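Local coordinates for Nsp15 (Middle East respiratory syndrome-related coronavirus, PDB 5YVD), which is an endoribonuclease of the EndoU family that probably cleaves RNA at uridylates and assembles as a hexamer, at residues 191-196 with 293-298; 61-66 with 155-160; 146-151 with 182-187; 310-315 with 327-332. All blocks are in the same frame, centred on the assembly; numbering follows the deposited sequence.

Contact 1 touches contacts 2 and 3. Its loop meets contact 2 where Ser194 O packs on Ile160 CG1, and contact 3 where Tyr191 packs on Pro151 and its OH probably hydrogen-bonds to Val149 O. The centres lie about 20 Å apart for contacts 1 and 2 and about 21 Å for contacts 1 and 3. Contacts 2 and 3 alternate along the chain, and strand 148-149 is followed by strand 153-156. Contacts 1 and 4 both lie in the EndoU range but do not touch; their nearest atoms are about 10 Å apart. Contact 4 is about 40 Å, centre to centre, from contact 2. No substrate or metal marks an active site among these residues.

Contact 1 (191-196 with 293-298); sequences YTQSRS and DLKLDD
Asp293 and Arg195 meet in a side-on salt bridge. Asp293 has the most surface buried here and Arg195 comes next. The guanidinium offers NE and NH2, one to each carboxylate oxygen, and the two planes are only 26° apart. Arg195 NH2 meets Asp293 OD2 at 2.7 Å, with OD2 near the guanidinium plane. The longer bond from Arg195 NE to Asp293 OD1 is 3.3 Å but nearly straight, at 169°, and uses the syn lone pair. The same OD1 also accepts the backbone N of Arg195 at 2.8 Å. Two bonds from one arginine therefore hold this buried oxygen. The bend of the Arg195 chain at chi3 (-72°) brings the NE/NH2 edge of the guanidinium alongside the carboxylate.

The backbone of Asp293 adds a further bond, from Gln193 N to Asp293 O at 3.0 Å. The Gln193 chain lies beside the start of Lys295, with Gln193 CG 4.1 Å from Lys295 N. Gln193 NE2 bonds back to Tyr191 O. A water joins Tyr191 O, Lys295 N and Asp298 OD2.

Lys295 is the N-cap residue of helix 296-304, so the loop 191-196 is fastened just before that helix. Arg195 NH1 continues to Glu207 of helix 205-212, and Leu248 of helix 248-255 packs on both Arg195 and Asp293. Thr192 OG1 and Ser194 OG hydrogen-bond to Lys70 of helix 69-74, and Tyr153 of strand 153-156 bonds to Thr192 O.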
loop_
_atom_site.group_PDB
_atom_site.type_symbol
_atom_site.label_atom_id
_atom_site.label_comp_id
_atom_site.label_asym_id
_atom_site.label_seq_id
_atom_site.Cartn_x
_atom_site.Cartn_y
_atom_site.Cartn_z
ATOM N N TYR A 191 -36.426 24.711 -2.876
ATOM C CA TYR A 191 -35.249 23.996 -2.330
ATOM C C TYR A 191 -35.513 22.554 -1.907
ATOM O O TYR A 191 -36.464 22.280 -1.181
ATOM C CB TYR A 191 -34.682 24.739 -1.139
ATOM C CG TYR A 191 -33.916 25.966 -1.490
ATOM C CD1 TYR A 191 -32.628 25.874 -2.035
ATOM C CD2 TYR A 191 -34.453 27.228 -1.265
ATOM C CE1 TYR A 191 -31.900 27.011 -2.353
ATOM C CE2 TYR A 191 -33.743 28.374 -1.577
ATOM C CZ TYR A 191 -32.463 28.269 -2.119
ATOM O OH TYR A 191 -31.753 29.421 -2.423
ATOM N N THR A 192 -34.644 21.637 -2.333
ATOM C CA THR A 192 -34.616 20.284 -1.770
ATOM C C THR A 192 -34.244 20.430 -0.316
ATOM O O THR A 192 -33.775 21.479 0.083
ATOM C CB THR A 192 -33.586 19.391 -2.478
ATOM O OG1 THR A 192 -32.308 20.039 -2.493
ATOM C CG2 THR A 192 -34.020 19.104 -3.905
ATOM N N GLN A 193 -34.448 19.405 0.493
ATOM C CA GLN A 193 -34.401 19.601 1.963
ATOM C C GLN A 193 -33.321 18.828 2.695
ATOM O O GLN A 193 -33.271 18.873 3.911
ATOM C CB GLN A 193 -35.754 19.248 2.581
ATOM C CG GLN A 193 -36.877 20.130 2.109
ATOM C CD GLN A 193 -36.795 21.504 2.700
ATOM O OE1 GLN A 193 -36.463 21.678 3.864
ATOM N NE2 GLN A 193 -37.105 22.497 1.896
ATOM N N SER A 194 -32.487 18.098 1.961
ATOM C CA SER A 194 -31.308 17.464 2.536
ATOM C C SER A 194 -31.627 16.461 3.668
ATOM O O SER A 194 -30.846 16.312 4.595
ATOM C CB SER A 194 -30.346 18.554 3.061
ATOM O OG SER A 194 -29.958 19.472 2.036
ATOM N N ARG A 195 -32.761 15.772 3.602
ATOM C CA ARG A 195 -33.083 14.755 4.603
ATOM C C ARG A 195 -32.612 13.408 4.107
ATOM O O ARG A 195 -32.157 13.274 2.954
ATOM C CB ARG A 195 -34.588 14.711 4.865
ATOM C CG ARG A 195 -35.116 15.981 5.487
ATOM C CD ARG A 195 -36.630 15.999 5.569
ATOM N NE ARG A 195 -37.227 16.181 4.248
ATOM C CZ ARG A 195 -38.490 16.524 4.033
ATOM N NH1 ARG A 195 -39.308 16.747 5.059
ATOM N NH2 ARG A 195 -38.933 16.647 2.779
ATOM N N SER A 196 -32.735 12.402 4.960
ATOM C CA SER A 196 -32.350 11.048 4.571
ATOM C C SER A 196 -33.153 10.034 5.348
ATOM O O SER A 196 -33.910 10.399 6.238
ATOM C CB SER A 196 -30.868 10.816 4.852
ATOM O OG SER A 196 -30.686 10.540 6.225
ATOM N N ASP A 293 -35.693 15.044 -2.744
ATOM C CA ASP A 293 -36.319 15.311 -1.461
ATOM C C ASP A 293 -36.919 16.713 -1.474
ATOM O O ASP A 293 -36.349 17.652 -0.932
ATOM C CB ASP A 293 -35.285 15.171 -0.345
ATOM C CG ASP A 293 -35.823 15.560 1.002
ATOM O OD1 ASP A 293 -35.014 15.880 1.880
ATOM O OD2 ASP A 293 -37.049 15.533 1.204
ATOM N N LEU A 294 -38.063 16.858 -2.119
ATOM C CA LEU A 294 -38.805 18.110 -2.041
ATOM C C LEU A 294 -39.790 18.041 -0.894
ATOM O O LEU A 294 -40.316 16.970 -0.584
ATOM C CB LEU A 294 -39.584 18.370 -3.327
ATOM C CG LEU A 294 -38.718 18.545 -4.564
ATOM C CD1 LEU A 294 -39.568 18.308 -5.817
ATOM C CD2 LEU A 294 -38.038 19.918 -4.573
ATOM N N LYS A 295 -40.042 19.190 -0.281
ATOM C CA LYS A 295 -41.230 19.371 0.535
ATOM C C LYS A 295 -42.375 18.809 -0.288
ATOM O O LYS A 295 -42.488 19.123 -1.472
ATOM C CB LYS A 295 -41.446 20.852 0.812
ATOM C CG LYS A 295 -42.552 21.165 1.807
ATOM C CD LYS A 295 -42.026 21.219 3.232
ATOM C CE LYS A 295 -41.290 22.521 3.529
ATOM N NZ LYS A 295 -42.178 23.715 3.603
ATOM N N LEU A 296 -43.196 17.946 0.298
ATOM C CA LEU A 296 -44.230 17.256 -0.487
ATOM C C LEU A 296 -45.248 18.247 -1.064
ATOM O O LEU A 296 -45.694 18.098 -2.200
ATOM C CB LEU A 296 -44.938 16.211 0.359
ATOM C CG LEU A 296 -46.192 15.536 -0.196
ATOM C CD1 LEU A 296 -45.867 14.654 -1.388
ATOM C CD2 LEU A 296 -46.843 14.729 0.909
ATOM N N ASP A 297 -45.593 19.263 -0.282
ATOM C CA ASP A 297 -46.458 20.333 -0.760
ATOM C C ASP A 297 -45.908 20.967 -2.037
ATOM O O ASP A 297 -46.644 21.270 -2.974
ATOM C CB ASP A 297 -46.594 21.431 0.290
ATOM C CG ASP A 297 -47.070 20.918 1.620
ATOM O OD1 ASP A 297 -48.247 21.154 1.931
ATOM O OD2 ASP A 297 -46.267 20.296 2.349
ATOM N N ASP A 298 -44.608 21.178 -2.074
ATOM C CA ASP A 298 -44.007 21.778 -3.261
ATOM C C ASP A 298 -44.083 20.838 -4.491
ATOM O O ASP A 298 -44.345 21.274 -5.632
ATOM C CB ASP A 298 -42.569 22.195 -2.939
ATOM C CG ASP A 298 -42.507 23.330 -1.916
ATOM O OD1 ASP A 298 -43.470 24.129 -1.833
ATOM O OD2 ASP A 298 -41.482 23.447 -1.220
HETATM O O HOH W 1 -39.296 21.422 -1.656
#

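Contact 2 (61-66 with 155-160); sequences RAVRSH and YFNGAI
The His66 ring has CB of Tyr155 over one face, in a CH-pi contact 4.2 Å from the ring centroid. The two side chains run side by side and point the same way. Their rings meet obliquely, with planes 40° apart, and His66 NE2 comes to 3.4 Å from Tyr155 CD1. The Phe156 ring has Asn157 ND2 toward the rim of one face, while Val63 C and Arg64 N lie at its edge. Its CD1 comes close to the Arg64-Ser65 peptide. With CG anti to the backbone N (chi1 -178°), the Phe156 ring reaches across to this peptide.

The backbones of His66 and Tyr155 form one antiparallel hydrogen-bonded pair. His66 N bonds to Tyr155 O at 2.9 Å, and Tyr155 N to His66 O at 2.8 Å. A type I' turn from Phe156 to Ala159 closes the hairpin of strands 153-156 and 159-162.

Asn157 OD1 lies 3.6 Å from Val63 CG1. Asn157 ND2 bonds to Thr278 of the second subunit and Val63 packs on Phe285 of that subunit, so the hairpin turn is part of a subunit interface. Phe69 meets both Tyr155 and His66 edge-to-face.

The pairing of the two segments thus rests on two main-chain bonds. Ring packing lies beside them, and a water links Asn157 N to Arg64 O. Across the contact itself no side chain makes a direct hydrogen bond.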
loop_
_atom_site.group_PDB
_atom_site.type_symbol
_atom_site.label_atom_id
_atom_site.label_comp_id
_atom_site.label_asym_id
_atom_site.label_seq_id
_atom_site.Cartn_x
_atom_site.Cartn_y
_atom_site.Cartn_z
ATOM N N ARG A 61 -10.232 22.049 8.945
ATOM C CA ARG A 61 -11.623 22.190 8.558
ATOM C C ARG A 61 -12.221 23.383 9.214
ATOM O O ARG A 61 -11.877 23.700 10.311
ATOM C CB ARG A 61 -12.402 20.935 8.921
ATOM C CG ARG A 61 -13.169 20.989 10.219
ATOM C CD ARG A 61 -13.499 19.608 10.747
ATOM N NE ARG A 61 -12.384 19.112 11.509
ATOM C CZ ARG A 61 -12.464 18.533 12.691
ATOM N NH1 ARG A 61 -13.612 18.317 13.271
ATOM N NH2 ARG A 61 -11.366 18.157 13.283
ATOM N N ALA A 62 -13.115 24.062 8.535
ATOM C CA ALA A 62 -13.780 25.199 9.113
ATOM C C ALA A 62 -14.942 24.834 9.986
ATOM O O ALA A 62 -15.901 24.322 9.510
ATOM C CB ALA A 62 -14.263 26.091 8.024
ATOM N N VAL A 63 -14.866 25.168 11.259
ATOM C CA VAL A 63 -15.862 24.758 12.218
ATOM C C VAL A 63 -16.954 25.798 12.379
ATOM O O VAL A 63 -17.009 26.523 13.365
ATOM C CB VAL A 63 -15.212 24.441 13.554
ATOM C CG1 VAL A 63 -16.247 23.860 14.534
ATOM C CG2 VAL A 63 -14.110 23.446 13.295
ATOM N N ARG A 64 -17.841 25.838 11.398
ATOM C CA ARG A 64 -18.908 26.838 11.337
ATOM C C ARG A 64 -19.970 26.297 10.430
ATOM O O ARG A 64 -19.696 25.396 9.657
ATOM C CB ARG A 64 -18.377 28.145 10.733
ATOM C CG ARG A 64 -17.534 27.901 9.491
ATOM C CD ARG A 64 -17.398 29.085 8.552
ATOM N NE ARG A 64 -16.442 30.074 9.011
ATOM C CZ ARG A 64 -15.568 30.696 8.223
ATOM N NH1 ARG A 64 -15.492 30.449 6.916
ATOM N NH2 ARG A 64 -14.757 31.591 8.757
ATOM N N SER A 65 -21.169 26.844 10.493
ATOM C CA SER A 65 -22.226 26.413 9.577
ATOM C C SER A 65 -21.974 26.958 8.179
ATOM O O SER A 65 -21.254 27.948 7.985
ATOM C CB SER A 65 -23.595 26.876 10.058
ATOM O OG SER A 65 -23.650 28.291 10.184
ATOM N N HIS A 66 -22.554 26.307 7.191
ATOM C CA HIS A 66 -22.460 26.814 5.833
ATOM C C HIS A 66 -23.573 26.220 5.002
ATOM O O HIS A 66 -24.143 25.197 5.394
ATOM C CB HIS A 66 -21.085 26.517 5.218
ATOM C CG HIS A 66 -20.709 25.070 5.202
ATOM N ND1 HIS A 66 -21.047 24.225 4.170
ATOM C CD2 HIS A 66 -19.990 24.326 6.078
ATOM C CE1 HIS A 66 -20.569 23.016 4.418
ATOM N NE2 HIS A 66 -19.919 23.049 5.569
ATOM N N TYR A 155 -25.596 23.252 6.848
ATOM C CA TYR A 155 -24.773 22.142 7.255
ATOM C C TYR A 155 -23.873 22.612 8.380
ATOM O O TYR A 155 -23.344 23.705 8.298
ATOM C CB TYR A 155 -23.943 21.729 6.058
ATOM C CG TYR A 155 -23.166 20.446 6.190
ATOM C CD1 TYR A 155 -21.849 20.435 6.659
ATOM C CD2 TYR A 155 -23.726 19.248 5.791
ATOM C CE1 TYR A 155 -21.128 19.252 6.721
ATOM C CE2 TYR A 155 -23.018 18.063 5.870
ATOM C CZ TYR A 155 -21.729 18.064 6.328
ATOM O OH TYR A 155 -21.074 16.862 6.377
ATOM N N PHE A 156 -23.711 21.808 9.430
ATOM C CA PHE A 156 -22.762 22.141 10.509
ATOM C C PHE A 156 -22.148 20.881 11.152
ATOM O O PHE A 156 -22.877 20.040 11.691
ATOM C CB PHE A 156 -23.446 23.027 11.569
ATOM C CG PHE A 156 -22.541 23.457 12.702
ATOM C CD1 PHE A 156 -21.288 24.018 12.450
ATOM C CD2 PHE A 156 -22.958 23.336 14.028
ATOM C CE1 PHE A 156 -20.475 24.417 13.492
ATOM C CE2 PHE A 156 -22.147 23.737 15.077
ATOM C CZ PHE A 156 -20.909 24.278 14.810
ATOM N N ASN A 157 -20.815 20.752 11.074
ATOM C CA ASN A 157 -20.093 19.609 11.643
ATOM C C ASN A 157 -20.689 18.217 11.273
ATOM O O ASN A 157 -20.713 17.308 12.098
ATOM C CB ASN A 157 -20.009 19.740 13.173
ATOM C CG ASN A 157 -19.245 20.977 13.635
ATOM O OD1 ASN A 157 -18.452 21.572 12.895
ATOM N ND2 ASN A 157 -19.477 21.366 14.882
ATOM N N GLY A 158 -21.168 18.052 10.047
ATOM C CA GLY A 158 -21.787 16.799 9.638
ATOM C C GLY A 158 -23.312 16.750 9.680
ATOM O O GLY A 158 -23.911 15.900 9.022
ATOM N N ALA A 159 -23.946 17.646 10.439
ATOM C CA ALA A 159 -25.422 17.650 10.594
ATOM C C ALA A 159 -26.148 18.687 9.771
ATOM O O ALA A 159 -25.583 19.714 9.395
ATOM C CB ALA A 159 -25.809 17.864 12.057
ATOM N N ILE A 160 -27.426 18.412 9.528
ATOM C CA ILE A 160 -28.335 19.420 8.992
ATOM C C ILE A 160 -28.973 20.089 10.177
ATOM O O ILE A 160 -29.409 19.439 11.124
ATOM C CB ILE A 160 -29.407 18.879 8.032
ATOM C CG1 ILE A 160 -28.884 18.786 6.590
ATOM C CG2 ILE A 160 -30.586 19.844 7.943
ATOM C CD1 ILE A 160 -27.496 18.245 6.419
HETATM O O HOH W 2 -16.731 21.274 10.899
HETATM O O HOH W 3 -19.212 22.655 9.241
#

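Contact 3 (146-151 with 182-187); sequences PCMVGP and EFIDPT
Pro146 fits its ring against a bent run of backbone and side chains from Phe183 to Pro186. It is the main bump of the contact. Pro146 CD rests on Phe183 CB at 3.7 Å, and the two side chains cross at about a right angle. Next along the ring, Pro146 CG faces Asp185 OD2 at 3.7 Å. Pro146 CB sits against both Ile184 O and Pro186 CD, at 3.6 Å from Ile184 O.

Pro186 is the matching bump from the other segment. Pro186 CG settles on Cys147 O at 3.5 Å, and Pro186 CB meets Met148 CG at 3.8 Å. Met148 then runs extended beyond CG, and its CE reaches as far as Ile184 CG2, a looser touch at 4.5 Å.

No direct hydrogen bond crosses the contact. A water bridges instead, donating to both Pro146 O and Ile184 O, and it lies at the edge of the Phe183 ring. The proline rings supply most of the fit at this surface.

Phe183 also stacks on Tyr145. Strand 148-149 is the outermost strand of its sheet within the chain. It pairs with strand 174-178, as in the backbone bond of Met148 with Leu175. The loop 182-187 follows that neighbouring strand and turns back to pack along 146-148, with a backbone hydrogen bond between Ile184 and Lys177.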
loop_
_atom_site.group_PDB
_atom_site.type_symbol
_atom_site.label_atom_id
_atom_site.label_comp_id
_atom_site.label_asym_id
_atom_site.label_seq_id
_atom_site.Cartn_x
_atom_site.Cartn_y
_atom_site.Cartn_z
ATOM N N PRO A 146 -28.068 42.151 -5.762
ATOM C CA PRO A 146 -28.971 41.037 -6.056
ATOM C C PRO A 146 -28.562 39.810 -5.267
ATOM O O PRO A 146 -27.376 39.464 -5.230
ATOM C CB PRO A 146 -28.784 40.800 -7.563
ATOM C CG PRO A 146 -28.053 41.993 -8.085
ATOM C CD PRO A 146 -27.239 42.500 -6.929
ATOM N N CYS A 147 -29.536 39.149 -4.652
ATOM C CA CYS A 147 -29.230 38.176 -3.623
ATOM C C CYS A 147 -30.100 36.948 -3.688
ATOM O O CYS A 147 -31.309 37.052 -3.641
ATOM C CB CYS A 147 -29.401 38.838 -2.258
ATOM S SG CYS A 147 -29.551 37.683 -0.893
ATOM N N MET A 148 -29.468 35.782 -3.769
ATOM C CA MET A 148 -30.143 34.518 -3.543
ATOM C C MET A 148 -30.235 34.256 -2.027
ATOM O O MET A 148 -29.229 34.240 -1.331
ATOM C CB MET A 148 -29.362 33.390 -4.187
ATOM C CG MET A 148 -29.007 33.585 -5.647
ATOM S SD MET A 148 -27.492 32.696 -6.109
ATOM C CE MET A 148 -27.851 32.577 -7.862
ATOM N N VAL A 149 -31.444 34.053 -1.515
ATOM C CA VAL A 149 -31.641 33.809 -0.098
ATOM C C VAL A 149 -31.800 32.337 0.110
ATOM O O VAL A 149 -32.765 31.742 -0.367
ATOM C CB VAL A 149 -32.916 34.483 0.423
ATOM C CG1 VAL A 149 -33.115 34.174 1.912
ATOM C CG2 VAL A 149 -32.848 35.980 0.159
ATOM N N GLY A 150 -30.881 31.749 0.860
ATOM C CA GLY A 150 -30.872 30.306 1.048
ATOM C C GLY A 150 -32.082 29.752 1.782
ATOM O O GLY A 150 -32.949 30.500 2.209
ATOM N N PRO A 151 -32.126 28.426 1.947
ATOM C CA PRO A 151 -33.252 27.725 2.587
ATOM C C PRO A 151 -33.228 27.761 4.113
ATOM O O PRO A 151 -32.312 28.307 4.698
ATOM C CB PRO A 151 -33.084 26.290 2.084
ATOM C CG PRO A 151 -31.605 26.142 1.848
ATOM C CD PRO A 151 -31.100 27.493 1.427
ATOM N N GLU A 182 -19.774 41.300 -12.405
ATOM C CA GLU A 182 -21.180 41.677 -12.474
ATOM C C GLU A 182 -22.017 40.648 -11.682
ATOM O O GLU A 182 -21.936 39.423 -11.914
ATOM C CB GLU A 182 -21.635 41.743 -13.949
ATOM C CG GLU A 182 -20.996 42.854 -14.793
ATOM C CD GLU A 182 -21.979 43.946 -15.205
ATOM O OE1 GLU A 182 -22.815 44.329 -14.360
ATOM O OE2 GLU A 182 -21.926 44.421 -16.370
ATOM N N PHE A 183 -22.807 41.140 -10.735
ATOM C CA PHE A 183 -23.700 40.273 -9.971
ATOM C C PHE A 183 -24.739 39.580 -10.837
ATOM O O PHE A 183 -25.276 40.187 -11.733
ATOM C CB PHE A 183 -24.427 41.070 -8.928
ATOM C CG PHE A 183 -23.567 41.490 -7.788
ATOM C CD1 PHE A 183 -23.475 40.695 -6.646
ATOM C CD2 PHE A 183 -22.885 42.673 -7.831
ATOM C CE1 PHE A 183 -22.711 41.076 -5.562
ATOM C CE2 PHE A 183 -22.112 43.069 -6.763
ATOM C CZ PHE A 183 -22.020 42.264 -5.622
ATOM N N ILE A 184 -25.013 38.312 -10.560
ATOM C CA ILE A 184 -26.138 37.607 -11.176
ATOM C C ILE A 184 -27.443 37.854 -10.401
ATOM O O ILE A 184 -27.460 37.856 -9.156
ATOM C CB ILE A 184 -25.830 36.104 -11.251
ATOM C CG1 ILE A 184 -24.901 35.854 -12.436
ATOM C CG2 ILE A 184 -27.093 35.254 -11.360
ATOM C CD1 ILE A 184 -24.052 34.613 -12.279
ATOM N N ASP A 185 -28.528 38.061 -11.155
ATOM C CA ASP A 185 -29.873 38.228 -10.586
ATOM C C ASP A 185 -30.585 36.887 -10.347
ATOM O O ASP A 185 -30.849 36.151 -11.300
ATOM C CB ASP A 185 -30.733 39.126 -11.475
ATOM C CG ASP A 185 -30.505 40.612 -11.191
ATOM O OD1 ASP A 185 -31.436 41.273 -10.668
ATOM O OD2 ASP A 185 -29.383 41.111 -11.457
ATOM N N PRO A 186 -30.913 36.579 -9.075
ATOM C CA PRO A 186 -31.507 35.289 -8.680
ATOM C C PRO A 186 -32.789 34.945 -9.416
ATOM O O PRO A 186 -33.619 35.805 -9.615
ATOM C CB PRO A 186 -31.877 35.523 -7.203
ATOM C CG PRO A 186 -32.100 37.008 -7.092
ATOM C CD PRO A 186 -30.990 37.555 -7.961
ATOM N N THR A 187 -32.945 33.693 -9.811
ATOM C CA THR A 187 -34.245 33.189 -10.220
ATOM C C THR A 187 -34.907 32.636 -8.962
ATOM O O THR A 187 -34.328 31.773 -8.301
ATOM C CB THR A 187 -34.093 32.053 -11.244
ATOM O OG1 THR A 187 -33.037 32.369 -12.168
ATOM C CG2 THR A 187 -35.408 31.823 -11.988
HETATM O O HOH W 4 -26.093 37.769 -6.717
#

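Contact 4 (310-315 with 327-332); sequences VVSKVV and MLWCKD
Trp329 lays one face of its six-membered ring against Ser312 CB, which stands 4.3 Å from the ring centroid and 13° off the normal. The two residues are neighbours across the strands, 4.7 Å apart from Ser312 CA to Trp329 CA. Ser312 OG lies above the same indole, toward the rim, and also meets the methyl CE of Met327 at 3.7 Å.

Met327 is folded rather than extended. Bends at chi2 (-60°) and chi3 (-57°) turn its tip across to the partner strand. There Met327 SD packs on Val314 CG2 at 3.6 Å, while CE reaches back toward Ser312. Ser312, Val314, Met327 and Trp329 thus share one face of the sheet.

Lys313 and Leu328 point to the other face. Leu328 CB also touches Val315 CG2 at 4.1 Å, an oblique apolar contact. Lys313 sends its end away from the partner strand.

Two backbone bonds hold the strands. Leu328 N bonds to Lys313 O at 2.9 Å. Cys330 N bonds to Val311 O, also at 2.9 Å. Val311 O further receives a CA-H contact from Trp329.

Strand 322-331 is the middle one of three, and strand 334-340 covers its other edge through bonds such as Met327 with Tyr339. Gln306 packs on Leu328 and Val315. The pair is an antiparallel beta hairpin of strands 312-319 and 322-331, within the C-terminal three-stranded sheet of the EndoU domain.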
loop_
_atom_site.group_PDB
_atom_site.type_symbol
_atom_site.label_atom_id
_atom_site.label_comp_id
_atom_site.label_asym_id
_atom_site.label_seq_id
_atom_site.Cartn_x
_atom_site.Cartn_y
_atom_site.Cartn_z
ATOM N N VAL A 310 -51.093 16.745 -22.520
ATOM C CA VAL A 310 -49.971 16.286 -23.350
ATOM C C VAL A 310 -49.427 14.915 -22.925
ATOM O O VAL A 310 -49.233 14.655 -21.750
ATOM C CB VAL A 310 -48.846 17.341 -23.441
ATOM C CG1 VAL A 310 -48.113 17.498 -22.116
ATOM C CG2 VAL A 310 -47.881 16.989 -24.572
ATOM N N VAL A 311 -49.179 14.056 -23.903
ATOM C CA VAL A 311 -48.695 12.697 -23.654
ATOM C C VAL A 311 -47.286 12.678 -23.059
ATOM O O VAL A 311 -46.970 11.826 -22.218
ATOM C CB VAL A 311 -48.705 11.863 -24.968
ATOM C CG1 VAL A 311 -47.895 10.569 -24.833
ATOM C CG2 VAL A 311 -50.142 11.576 -25.404
ATOM N N SER A 312 -46.442 13.595 -23.529
ATOM C CA SER A 312 -45.040 13.670 -23.107
ATOM C C SER A 312 -44.476 15.089 -23.132
ATOM O O SER A 312 -44.795 15.879 -24.028
ATOM C CB SER A 312 -44.148 12.836 -24.034
ATOM O OG SER A 312 -42.779 13.092 -23.784
ATOM N N LYS A 313 -43.637 15.393 -22.142
ATOM C CA LYS A 313 -43.192 16.756 -21.886
ATOM C C LYS A 313 -42.002 16.766 -20.919
ATOM O O LYS A 313 -42.076 16.180 -19.842
ATOM C CB LYS A 313 -44.382 17.496 -21.263
ATOM C CG LYS A 313 -44.049 18.756 -20.491
ATOM C CD LYS A 313 -44.283 20.038 -21.265
ATOM C CE LYS A 313 -43.691 21.203 -20.486
ATOM N NZ LYS A 313 -43.883 22.502 -21.176
ATOM N N VAL A 314 -40.913 17.423 -21.329
ATOM C CA VAL A 314 -39.838 17.834 -20.436
ATOM C C VAL A 314 -40.279 19.096 -19.685
ATOM O O VAL A 314 -40.482 20.139 -20.298
ATOM C CB VAL A 314 -38.529 18.183 -21.195
ATOM C CG1 VAL A 314 -37.437 18.581 -20.213
ATOM C CG2 VAL A 314 -38.055 17.037 -22.087
ATOM N N VAL A 315 -40.422 18.991 -18.363
ATOM C CA VAL A 315 -40.818 20.099 -17.497
ATOM C C VAL A 315 -39.589 20.649 -16.815
ATOM O O VAL A 315 -38.807 19.884 -16.242
ATOM C CB VAL A 315 -41.759 19.620 -16.363
ATOM C CG1 VAL A 315 -42.112 20.772 -15.397
ATOM C CG2 VAL A 315 -43.006 18.967 -16.944
ATOM N N MET A 327 -39.249 14.388 -16.702
ATOM C CA MET A 327 -40.194 13.943 -17.703
ATOM C C MET A 327 -41.563 13.804 -17.040
ATOM O O MET A 327 -41.654 13.405 -15.874
ATOM C CB MET A 327 -39.742 12.623 -18.293
ATOM C CG MET A 327 -38.451 12.740 -19.095
ATOM S SD MET A 327 -38.602 13.869 -20.489
ATOM C CE MET A 327 -39.979 13.156 -21.390
ATOM N N LEU A 328 -42.610 14.191 -17.776
ATOM C CA LEU A 328 -43.993 13.950 -17.384
ATOM C C LEU A 328 -44.736 13.245 -18.507
ATOM O O LEU A 328 -44.957 13.827 -19.569
ATOM C CB LEU A 328 -44.725 15.247 -17.039
ATOM C CG LEU A 328 -46.209 15.069 -16.631
ATOM C CD1 LEU A 328 -46.383 14.193 -15.384
ATOM C CD2 LEU A 328 -46.924 16.408 -16.426
ATOM N N TRP A 329 -45.137 12.001 -18.254
ATOM C CA TRP A 329 -45.913 11.222 -19.207
ATOM C C TRP A 329 -47.372 11.179 -18.782
ATOM O O TRP A 329 -47.653 10.903 -17.614
ATOM C CB TRP A 329 -45.348 9.809 -19.286
ATOM C CG TRP A 329 -43.952 9.777 -19.851
ATOM C CD1 TRP A 329 -42.779 10.103 -19.204
ATOM C CD2 TRP A 329 -43.587 9.412 -21.184
ATOM N NE1 TRP A 329 -41.714 9.952 -20.059
ATOM C CE2 TRP A 329 -42.181 9.531 -21.281
ATOM C CE3 TRP A 329 -44.311 8.994 -22.308
ATOM C CZ2 TRP A 329 -41.489 9.241 -22.463
ATOM C CZ3 TRP A 329 -43.623 8.702 -23.476
ATOM C CH2 TRP A 329 -42.227 8.827 -23.546
ATOM N N CYS A 330 -48.291 11.448 -19.716
ATOM C CA CYS A 330 -49.735 11.421 -19.422
ATOM C C CYS A 330 -50.537 10.568 -20.385
ATOM O O CYS A 330 -50.094 10.299 -21.495
ATOM C CB CYS A 330 -50.306 12.828 -19.427
ATOM S SG CYS A 330 -49.751 13.826 -18.036
ATOM N N LYS A 331 -51.720 10.145 -19.946
ATOM C CA LYS A 331 -52.635 9.365 -20.777
ATOM C C LYS A 331 -54.056 9.512 -20.263
ATOM O O LYS A 331 -54.310 9.343 -19.076
ATOM C CB LYS A 331 -52.229 7.887 -20.817
ATOM C CG LYS A 331 -53.411 6.921 -20.822
ATOM C CD LYS A 331 -53.099 5.575 -21.467
ATOM C CE LYS A 331 -54.292 4.634 -21.337
ATOM N NZ LYS A 331 -53.940 3.228 -21.658
ATOM N N ASP A 332 -54.978 9.810 -21.179
ATOM C CA ASP A 332 -56.394 10.055 -20.856
ATOM C C ASP A 332 -56.518 10.979 -19.672
ATOM O O ASP A 332 -57.174 10.645 -18.705
ATOM C CB ASP A 332 -57.170 8.747 -20.581
ATOM C CG ASP A 332 -57.155 7.780 -21.769
ATOM O OD1 ASP A 332 -57.733 8.114 -22.828
ATOM O OD2 ASP A 332 -56.569 6.685 -21.635
#